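Local coordinates for protein sugar phosphate isomerase/epimerase (Parabacteroides distasonis, PDB 3OBE) that probably acts as an isomerase, perhaps on sugars or sugar phosphates, and is built as a TIM barrel, at residues L53-Y58 against L90-S95; I151-G156 against D211-E216; F240-I245 against G273-L278. All coordinates share one frame; numbering follows the deposited sequence. Where two conformers were deposited one is given.

Contact 1 of 3, residues L53-Y58 against L90-S95; sequences LEIFGY and LRISSS. With EOH (ethanol), chain G; EOH (ethanol), chain E.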
loop_
_atom_site.group_PDB
_atom_site.type_symbol
_atom_site.label_atom_id
_atom_site.label_comp_id
_atom_site.label_asym_id
_atom_site.label_seq_id
_atom_site.Cartn_x
_atom_site.Cartn_y
_atom_site.Cartn_z
ATOM N N LEU A 53 10.132 -0.267 3.621
ATOM C CA LEU A 53 9.136 -1.267 4.006
ATOM C C LEU A 53 7.792 -0.636 4.248
ATOM O O LEU A 53 7.691 0.440 4.852
ATOM C CB LEU A 53 9.577 -1.979 5.282
ATOM C CG LEU A 53 10.933 -2.709 5.241
ATOM C CD1 LEU A 53 11.226 -3.440 6.607
ATOM C CD2 LEU A 53 11.058 -3.689 4.071
ATOM N N GLU A 54 6.761 -1.369 3.838
ATOM C CA GLU A 54 5.393 -1.097 4.266
ATOM C C GLU A 54 4.963 -2.279 5.110
ATOM O O GLU A 54 5.050 -3.435 4.668
ATOM C CB GLU A 54 4.458 -0.889 3.058
ATOM C CG GLU A 54 3.005 -0.609 3.431
ATOM C CD GLU A 54 2.171 -0.459 2.192
ATOM O OE1 GLU A 54 1.957 -1.505 1.550
ATOM O OE2 GLU A 54 1.745 0.701 1.870
ATOM N N ILE A 55 4.641 -2.007 6.372
ATOM C CA ILE A 55 4.376 -3.087 7.323
ATOM C C ILE A 55 2.856 -3.331 7.469
ATOM O O ILE A 55 2.053 -2.824 6.678
ATOM C CB ILE A 55 5.109 -2.829 8.669
ATOM C CG1 ILE A 55 4.602 -1.565 9.335
ATOM C CG2 ILE A 55 6.670 -2.807 8.404
ATOM C CD1 ILE A 55 5.021 -1.446 10.777
ATOM N N PHE A 56 2.515 -4.153 8.447
ATOM C CA PHE A 56 1.169 -4.582 8.713
ATOM C C PHE A 56 1.118 -4.977 10.183
ATOM O O PHE A 56 2.130 -5.075 10.843
ATOM C CB PHE A 56 0.790 -5.744 7.781
ATOM C CG PHE A 56 1.524 -7.007 8.073
ATOM C CD1 PHE A 56 2.785 -7.225 7.577
ATOM C CD2 PHE A 56 0.949 -7.983 8.894
ATOM C CE1 PHE A 56 3.471 -8.423 7.860
ATOM C CE2 PHE A 56 1.638 -9.169 9.186
ATOM C CZ PHE A 56 2.888 -9.370 8.674
ATOM N N GLY A 57 -0.081 -5.261 10.681
ATOM C CA GLY A 57 -0.202 -5.967 11.953
ATOM C C GLY A 57 -0.523 -5.090 13.154
ATOM O O GLY A 57 -0.514 -5.557 14.288
ATOM N N TYR A 58 -0.732 -3.810 12.927
ATOM C CA TYR A 58 -1.048 -2.880 14.009
ATOM C C TYR A 58 -2.227 -3.394 14.803
ATOM O O TYR A 58 -3.197 -3.810 14.229
ATOM C CB TYR A 58 -1.427 -1.516 13.424
ATOM C CG TYR A 58 -1.926 -0.524 14.472
ATOM C CD1 TYR A 58 -1.058 0.077 15.370
ATOM C CD2 TYR A 58 -3.282 -0.219 14.590
ATOM C CE1 TYR A 58 -1.511 0.968 16.313
ATOM C CE2 TYR A 58 -3.743 0.693 15.523
ATOM C CZ TYR A 58 -2.866 1.285 16.374
ATOM O OH TYR A 58 -3.292 2.182 17.336
ATOM N N LEU A 90 17.297 0.065 6.171
ATOM C CA LEU A 90 15.986 0.162 5.566
ATOM C C LEU A 90 15.225 1.257 6.317
ATOM O O LEU A 90 15.722 1.783 7.296
ATOM C CB LEU A 90 15.257 -1.178 5.682
ATOM C CG LEU A 90 15.885 -2.378 4.952
ATOM C CD1 LEU A 90 15.200 -3.647 5.340
ATOM C CD2 LEU A 90 15.823 -2.173 3.437
ATOM N N ARG A 91 14.037 1.613 5.834
ATOM C CA ARG A 91 13.178 2.510 6.525
ATOM C C ARG A 91 11.760 1.984 6.424
ATOM O O ARG A 91 11.324 1.633 5.316
ATOM C CB ARG A 91 13.294 3.880 5.898
ATOM C CG ARG A 91 12.280 4.872 6.406
ATOM C CD ARG A 91 12.415 6.325 5.834
ATOM N NE ARG A 91 11.307 7.042 6.473
ATOM C CZ ARG A 91 10.293 7.639 5.867
ATOM N NH1 ARG A 91 10.280 7.810 4.544
ATOM N NH2 ARG A 91 9.313 8.129 6.608
ATOM N N ILE A 92 11.049 1.974 7.548
ATOM C CA ILE A 92 9.584 1.744 7.546
ATOM C C ILE A 92 8.908 3.059 7.140
ATOM O O ILE A 92 8.855 4.001 7.953
ATOM C CB ILE A 92 9.037 1.272 8.925
ATOM C CG1 ILE A 92 9.800 0.056 9.429
ATOM C CG2 ILE A 92 7.535 0.987 8.790
ATOM C CD1 ILE A 92 9.519 -0.315 10.924
ATOM N N SER A 93 8.415 3.109 5.913
ATOM C CA SER A 93 7.817 4.300 5.351
ATOM C C SER A 93 6.328 4.270 5.196
ATOM O O SER A 93 5.716 5.348 5.063
ATOM C CB SER A 93 8.511 4.705 4.080
ATOM O OG SER A 93 8.646 3.676 3.113
ATOM N N SER A 94 5.720 3.078 5.283
ATOM C CA SER A 94 4.307 2.939 5.245
ATOM C C SER A 94 3.821 1.792 6.129
ATOM O O SER A 94 4.622 0.995 6.602
ATOM C CB SER A 94 3.860 2.776 3.782
ATOM O OG SER A 94 2.462 2.792 3.634
ATOM N N SER A 95 2.518 1.706 6.301
ATOM C CA SER A 95 1.903 0.725 7.150
ATOM C C SER A 95 0.474 0.524 6.701
ATOM O O SER A 95 -0.228 1.480 6.433
ATOM C CB SER A 95 1.952 1.222 8.594
ATOM O OG SER A 95 1.205 0.367 9.442
HETATM C C1 EOH G . 4.052 -7.108 11.671
HETATM C C2 EOH G . 4.917 -8.336 11.655
HETATM O O EOH G . 4.735 -5.928 11.337
HETATM C C1 EOH E . 8.241 7.771 0.633
HETATM C C2 EOH E . 6.980 6.961 0.395
HETATM O O EOH E . 8.549 7.836 2.018
HETATM O O HOH W 1 0.150 -2.054 10.549
#
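Ser94 OG donates to Glu54 OE2 over 2.8 Å, taking the anti lone pair of that oxygen, the one turned away from OE1. Glu54 can meet it because CG stands anti to the backbone N (chi1 180°) and the chain runs on extended, laying its CG against Ser94 CB at 3.5 Å; a small hydroxyl residue suits a place so close beside a carboxylate. The other oxygen, OE1, is bonded to His244 and Gln26, so both ends of the acid are engaged. Beneath these side chains two parallel strands are joined by their backbones. Leu53 N reaches Arg91 O at 2.8 Å, and Ile55 N reaches Ser94 O at 3.0 Å. Leu53 O takes the N-H of Ser93 at 3.0 Å and, weakly, that of Ser94: the register slips by one residue here, a beta bulge. On the other face of the sheet the branched chains pack, Ile55 CG2 against Ile92 CG2 at 3.9 Å and at about a right angle, under Tyr81 of helix 78-87 and Leu126 of helix 109-126. Ser95 OG, also on that face, bonds to His123 and shares a water with Tyr58 N. Glu54 and Ser94 turned to the interior, Leu53, Ile55 and Ile92 toward the surrounding helices, make the pattern of neighbouring strands in a TIM barrel.

Contact 2 of 3, residues I151-G156 against D211-E216; sequences IFNRAG and DKVMFE
Gly156 and Lys212 bring their backbones together where helix 142-160 passes Lys212 and Val213. Gly156 CA lies 3.1 Å from Lys212 O, a CA-H...O contact, and a side chain at this position would run straight into that carbonyl; glycine is what lets the helix come so near. One turn earlier in the helix, at Phe152, Val213 fills the other tight spot. With CG1 anti to the backbone N (chi1 171°), its CG2 is turned to the helix and sits 3.5 Å from Phe152 O and 3.6 Å from Asn153 OD1, with Phe152 CB a little farther off. A compact branched residue fits here, since one methyl can enter between helix and strand without a long chain to accommodate. The Phe152 ring itself turns to Trp166, Tyr168 and Phe204, continuing the buried layer between barrel and helices.

The partly exposed side rests on a flexible chain and is more polar. Lys212 stretches out across Asn153 at about a right angle, touching with its aliphatic part: CD is 3.5 Å from Asn153 O and 3.9 Å from Asn153 CB. A long flexible chain suits such a margin, where methylenes can cover the helix before the amino group is reached. Asn153 has its amide occupied elsewhere, OD1 by the N-H of Asp209 and ND2, weakly, by Asn207 O, which ties the helix to the end of helix 200-207 and the loop after it. A water lies 2.8 Å from both Gly156 O and Lys212 O.

No direct hydrogen bond crosses between the two segments, and their chemistry implies an attachment made by close fit and van der Waals contact, with polar links supplied by that water and the neighbouring loop.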
loop_
_atom_site.group_PDB
_atom_site.type_symbol
_atom_site.label_atom_id
_atom_site.label_comp_id
_atom_site.label_asym_id
_atom_site.label_seq_id
_atom_site.Cartn_x
_atom_site.Cartn_y
_atom_site.Cartn_z
ATOM N N ILE A 151 -15.551 9.357 6.303
ATOM C CA ILE A 151 -14.729 8.743 7.345
ATOM C C ILE A 151 -13.235 8.739 6.938
ATOM O O ILE A 151 -12.369 9.056 7.744
ATOM C CB ILE A 151 -15.200 7.309 7.622
ATOM C CG1 ILE A 151 -16.565 7.369 8.344
ATOM C CG2 ILE A 151 -14.132 6.569 8.436
ATOM C CD1 ILE A 151 -17.397 6.054 8.401
ATOM N N PHE A 152 -12.957 8.414 5.692
ATOM C CA PHE A 152 -11.578 8.505 5.137
ATOM C C PHE A 152 -11.013 9.920 5.205
ATOM O O PHE A 152 -9.886 10.091 5.605
ATOM C CB PHE A 152 -11.537 7.985 3.705
ATOM C CG PHE A 152 -11.723 6.481 3.553
ATOM C CD1 PHE A 152 -11.780 5.613 4.624
ATOM C CD2 PHE A 152 -11.804 5.967 2.285
ATOM C CE1 PHE A 152 -11.885 4.246 4.405
ATOM C CE2 PHE A 152 -11.885 4.631 2.053
ATOM C CZ PHE A 152 -11.946 3.770 3.119
ATOM N N ASN A 153 -11.812 10.934 4.826
ATOM C CA ASN A 153 -11.433 12.336 4.987
ATOM C C ASN A 153 -11.032 12.668 6.422
ATOM O O ASN A 153 -9.981 13.247 6.652
ATOM C CB ASN A 153 -12.529 13.258 4.518
ATOM C CG ASN A 153 -12.542 13.459 3.026
ATOM O OD1 ASN A 153 -11.561 13.258 2.337
ATOM N ND2 ASN A 153 -13.696 13.901 2.516
ATOM N N ARG A 154 -11.846 12.243 7.375
ATOM C CA ARG A 154 -11.576 12.507 8.768
ATOM C C ARG A 154 -10.311 11.825 9.205
ATOM O O ARG A 154 -9.557 12.378 9.950
ATOM C CB ARG A 154 -12.770 12.092 9.653
ATOM C CG ARG A 154 -13.997 13.013 9.474
ATOM C CD ARG A 154 -15.248 12.330 10.018
ATOM N NE ARG A 154 -15.290 12.341 11.472
ATOM C CZ ARG A 154 -16.186 12.989 12.218
ATOM N NH1 ARG A 154 -17.145 13.717 11.673
ATOM N NH2 ARG A 154 -16.128 12.878 13.537
ATOM N N ALA A 155 -10.086 10.607 8.742
ATOM C CA ALA A 155 -8.837 9.901 9.054
ATOM C C ALA A 155 -7.632 10.664 8.529
ATOM O O ALA A 155 -6.610 10.822 9.230
ATOM C CB ALA A 155 -8.870 8.513 8.465
ATOM N N GLY A 156 -7.730 11.131 7.289
ATOM C CA GLY A 156 -6.617 11.841 6.672
ATOM C C GLY A 156 -6.312 13.171 7.317
ATOM O O GLY A 156 -5.160 13.588 7.378
ATOM N N ASP A 211 -6.126 16.856 -0.348
ATOM C CA ASP A 211 -5.225 17.261 0.737
ATOM C C ASP A 211 -5.340 16.370 1.974
ATOM O O ASP A 211 -4.484 16.421 2.866
ATOM C CB ASP A 211 -5.463 18.741 1.090
ATOM C CG ASP A 211 -5.118 19.699 -0.082
ATOM O OD1 ASP A 211 -4.222 19.352 -0.906
ATOM O OD2 ASP A 211 -5.757 20.783 -0.167
ATOM N N LYS A 212 -6.380 15.543 2.057
ATOM C CA LYS A 212 -6.566 14.632 3.193
ATOM C C LYS A 212 -6.291 13.154 2.833
ATOM O O LYS A 212 -5.892 12.417 3.673
ATOM C CB LYS A 212 -7.985 14.717 3.722
ATOM C CG LYS A 212 -8.369 16.077 4.305
ATOM C CD LYS A 212 -9.859 16.108 4.649
ATOM C CE LYS A 212 -10.370 17.506 5.029
ATOM N NZ LYS A 212 -11.830 17.521 5.244
ATOM N N VAL A 213 -6.614 12.754 1.607
ATOM C CA VAL A 213 -6.629 11.376 1.203
ATOM C C VAL A 213 -5.898 11.180 -0.109
ATOM O O VAL A 213 -6.178 11.882 -1.087
ATOM C CB VAL A 213 -8.087 10.881 1.047
ATOM C CG1 VAL A 213 -8.159 9.457 0.396
ATOM C CG2 VAL A 213 -8.788 10.903 2.402
HETATM N N MSE A 214 -4.985 10.194 -0.125
HETATM C CA MSE A 214 -4.414 9.737 -1.392
HETATM C C MSE A 214 -4.697 8.239 -1.544
HETATM O O MSE A 214 -5.351 7.612 -0.682
HETATM C CB MSE A 214 -2.920 10.073 -1.454
HETATM C CG MSE A 214 -2.062 9.507 -0.316
HETATM SE SE MSE A 214 -1.528 7.656 -0.621
HETATM C CE MSE A 214 -0.472 7.491 1.012
ATOM N N PHE A 215 -4.280 7.681 -2.682
ATOM C CA PHE A 215 -4.588 6.333 -3.069
ATOM C C PHE A 215 -3.292 5.592 -3.374
ATOM O O PHE A 215 -2.372 6.143 -4.037
ATOM C CB PHE A 215 -5.607 6.282 -4.229
ATOM C CG PHE A 215 -7.005 6.749 -3.796
ATOM C CD1 PHE A 215 -7.286 8.106 -3.701
ATOM C CD2 PHE A 215 -7.967 5.851 -3.356
ATOM C CE1 PHE A 215 -8.493 8.530 -3.228
ATOM C CE2 PHE A 215 -9.209 6.306 -2.901
ATOM C CZ PHE A 215 -9.456 7.623 -2.819
ATOM N N GLU A 216 -3.256 4.358 -2.894
ATOM C CA GLU A 216 -2.168 3.405 -3.204
ATOM C C GLU A 216 -2.735 2.489 -4.243
ATOM O O GLU A 216 -3.471 1.540 -3.933
ATOM C CB GLU A 216 -1.732 2.673 -1.938
ATOM C CG GLU A 216 -0.605 1.614 -2.104
ATOM C CD GLU A 216 -0.140 1.113 -0.801
ATOM O OE1 GLU A 216 -0.919 0.408 -0.164
ATOM O OE2 GLU A 216 1.057 1.322 -0.453
HETATM O O HOH W 2 -3.576 12.609 5.246
#

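Contact 3 of 3, residues F240-I245 against G273-L278; sequences FKLLHI and GYYVEL. With EOH (ethanol), chain D.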
loop_
_atom_site.group_PDB
_atom_site.type_symbol
_atom_site.label_atom_id
_atom_site.label_comp_id
_atom_site.label_asym_id
_atom_site.label_seq_id
_atom_site.Cartn_x
_atom_site.Cartn_y
_atom_site.Cartn_z
ATOM N N PHE A 240 -3.140 9.329 -6.970
ATOM C CA PHE A 240 -2.404 8.094 -6.827
ATOM C C PHE A 240 -0.973 8.412 -6.478
ATOM O O PHE A 240 -0.147 8.633 -7.366
ATOM C CB PHE A 240 -2.556 7.299 -8.131
ATOM C CG PHE A 240 -3.930 6.783 -8.343
ATOM C CD1 PHE A 240 -4.491 5.927 -7.414
ATOM C CD2 PHE A 240 -4.700 7.136 -9.452
ATOM C CE1 PHE A 240 -5.780 5.428 -7.586
ATOM C CE2 PHE A 240 -5.976 6.646 -9.588
ATOM C CZ PHE A 240 -6.495 5.791 -8.686
ATOM N N LYS A 241 -0.677 8.477 -5.178
ATOM C CA LYS A 241 0.633 8.909 -4.710
ATOM C C LYS A 241 1.591 7.730 -4.437
ATOM O O LYS A 241 2.806 7.934 -4.376
ATOM C CB LYS A 241 0.520 9.800 -3.446
ATOM C CG LYS A 241 -0.136 11.179 -3.713
ATOM C CD LYS A 241 -0.025 12.105 -2.498
ATOM C CE LYS A 241 -0.651 13.485 -2.723
ATOM N NZ LYS A 241 -0.760 14.254 -1.460
ATOM N N LEU A 242 1.034 6.540 -4.268
ATOM C CA LEU A 242 1.793 5.297 -4.126
ATOM C C LEU A 242 1.248 4.276 -5.117
ATOM O O LEU A 242 0.062 4.296 -5.510
ATOM C CB LEU A 242 1.670 4.726 -2.704
ATOM C CG LEU A 242 2.144 5.543 -1.527
ATOM C CD1 LEU A 242 1.716 4.869 -0.213
ATOM C CD2 LEU A 242 3.649 5.775 -1.598
ATOM N N LEU A 243 2.092 3.315 -5.495
ATOM C CA LEU A 243 1.615 2.109 -6.121
ATOM C C LEU A 243 1.934 0.916 -5.240
ATOM O O LEU A 243 2.958 0.910 -4.521
ATOM C CB LEU A 243 2.287 1.845 -7.463
ATOM C CG LEU A 243 2.230 2.964 -8.525
ATOM C CD1 LEU A 243 3.035 2.618 -9.817
ATOM C CD2 LEU A 243 0.767 3.341 -8.825
ATOM N N HIS A 244 1.109 -0.117 -5.388
ATOM C CA HIS A 244 1.560 -1.477 -5.139
ATOM C C HIS A 244 1.948 -2.099 -6.465
ATOM O O HIS A 244 1.175 -2.030 -7.446
ATOM C CB HIS A 244 0.508 -2.326 -4.462
ATOM C CG HIS A 244 0.732 -2.450 -2.996
ATOM N ND1 HIS A 244 0.419 -3.580 -2.275
ATOM C CD2 HIS A 244 1.219 -1.555 -2.102
ATOM C CE1 HIS A 244 0.716 -3.393 -1.002
ATOM N NE2 HIS A 244 1.183 -2.163 -0.856
ATOM N N ILE A 245 3.154 -2.662 -6.494
ATOM C CA ILE A 245 3.680 -3.361 -7.650
ATOM C C ILE A 245 3.571 -4.849 -7.349
ATOM O O ILE A 245 4.233 -5.376 -6.428
ATOM C CB ILE A 245 5.140 -2.923 -7.983
ATOM C CG1 ILE A 245 5.155 -1.444 -8.424
ATOM C CG2 ILE A 245 5.805 -3.859 -9.023
ATOM C CD1 ILE A 245 4.407 -1.186 -9.793
ATOM N N GLY A 273 6.343 6.890 -4.309
ATOM C CA GLY A 273 7.028 5.621 -4.184
ATOM C C GLY A 273 6.101 4.465 -4.416
ATOM O O GLY A 273 4.909 4.623 -4.788
ATOM N N TYR A 274 6.676 3.279 -4.269
ATOM C CA TYR A 274 5.939 2.060 -4.462
ATOM C C TYR A 274 6.399 0.914 -3.570
ATOM O O TYR A 274 7.554 0.868 -3.114
ATOM C CB TYR A 274 6.015 1.610 -5.923
ATOM C CG TYR A 274 7.395 1.138 -6.356
ATOM C CD1 TYR A 274 7.789 -0.179 -6.216
ATOM C CD2 TYR A 274 8.300 2.037 -6.926
ATOM C CE1 TYR A 274 9.047 -0.598 -6.621
ATOM C CE2 TYR A 274 9.576 1.627 -7.282
ATOM C CZ TYR A 274 9.923 0.323 -7.154
ATOM O OH TYR A 274 11.186 -0.041 -7.587
ATOM N N TYR A 275 5.491 -0.009 -3.334
ATOM C CA TYR A 275 5.797 -1.205 -2.582
ATOM C C TYR A 275 5.425 -2.426 -3.384
ATOM O O TYR A 275 4.298 -2.542 -3.905
ATOM C CB TYR A 275 5.059 -1.210 -1.234
ATOM C CG TYR A 275 5.414 0.004 -0.437
ATOM C CD1 TYR A 275 6.523 0.027 0.392
ATOM C CD2 TYR A 275 4.630 1.164 -0.516
ATOM C CE1 TYR A 275 6.865 1.196 1.115
ATOM C CE2 TYR A 275 4.976 2.315 0.151
ATOM C CZ TYR A 275 6.078 2.322 0.988
ATOM O OH TYR A 275 6.411 3.491 1.650
ATOM N N VAL A 276 6.396 -3.341 -3.472
ATOM C CA VAL A 276 6.188 -4.661 -4.024
ATOM C C VAL A 276 5.376 -5.547 -3.077
ATOM O O VAL A 276 5.601 -5.542 -1.852
ATOM C CB VAL A 276 7.569 -5.329 -4.307
ATOM C CG1 VAL A 276 7.428 -6.767 -4.722
ATOM C CG2 VAL A 276 8.350 -4.524 -5.374
ATOM N N GLU A 277 4.489 -6.345 -3.644
ATOM C CA GLU A 277 3.823 -7.400 -2.891
ATOM C C GLU A 277 3.746 -8.664 -3.716
ATOM O O GLU A 277 3.511 -8.610 -4.926
ATOM C CB GLU A 277 2.435 -6.990 -2.430
ATOM C CG GLU A 277 1.797 -8.067 -1.498
ATOM C CD GLU A 277 0.691 -7.570 -0.582
ATOM O OE1 GLU A 277 0.380 -6.369 -0.594
ATOM O OE2 GLU A 277 0.166 -8.432 0.164
ATOM N N LEU A 278 3.913 -9.798 -3.054
ATOM C CA LEU A 278 3.692 -11.116 -3.626
ATOM C C LEU A 278 2.751 -11.915 -2.734
ATOM O O LEU A 278 2.843 -11.852 -1.516
ATOM C CB LEU A 278 4.959 -11.935 -3.762
ATOM C CG LEU A 278 5.940 -11.658 -4.897
ATOM C CD1 LEU A 278 6.561 -10.293 -4.838
ATOM C CD2 LEU A 278 7.016 -12.779 -5.005
HETATM C C1 EOH D . 9.873 3.383 -2.033
HETATM C C2 EOH D . 8.734 3.568 -1.038
HETATM O O EOH D . 9.546 3.426 -3.419
#
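Leu243 and Ile245 alternate with Gly273, Tyr275 and Glu277 in a regular run of parallel backbone bonds. Ile245 N to Tyr275 O is the shortest at 2.8 Å, and Tyr275 N to Leu243 O follows at 2.9 Å; Leu243 N to Gly273 O and Glu277 N to Ile245 O extend the series at either end. Beyond the last of these, Glu277, with CG anti to the backbone N (chi1 -174°) and its chain extended, brings OE1 to the edge of the His244 ring and into its plane, 3.0 Å from CE1, a close approach without a hydrogen bond. The ring is held instead through NE2, which bonds to Glu54; an imidazole suits the place, flat enough to lie beside Tyr275 CB while offering that nitrogen. Were His244 replaced by an alanine, Glu54 would probably lose this partner, and a gap is likely to open beside Tyr275 CB. The Tyr275 hydroxyl is hydrogen-bonded to that of Ser93, and its CE2 rests 4.1 Å from Leu242 CD2. On the opposite face, Ile245 CG1 meets Tyr274 CD1 at 3.7 Å, and Leu243 and Ile245 pack under helix 259-269. Gly273 leaves room for an ethanol, probably from the crystallisation liquor, which accepts from Tyr274 N at 3.0 Å. A phosphate ion, probably of the same origin, lies near Glu277. Strand 240-245, helix 259-269 and strand 273-276 make a beta-alpha-beta unit of the TIM barrel, with His244 and Tyr275 directed to the interior and Glu277 at the C-terminal ends of the strands, where barrels of this fold form their active sites.

All three contacts are largely buried and share one parallel barrel sheet, but contacts 1 and 3 join strand to strand whereas contact 2 lays an outer helix against a strand. That difference shows in the chemistry: the two strand pairs have backbone hydrogen bonds and polar groups turned inward, while contact 2, farther from the centre of the chain, relies on fit and reaches the partly exposed margin. Contacts 1 and 3 meet across the interior through Glu54 with His244 and Ser93 with Tyr275. Contact 2 joins them by its inner end, where Glu216 packs against His244, and strand 213-218 is the sheet neighbour of strand 240-245.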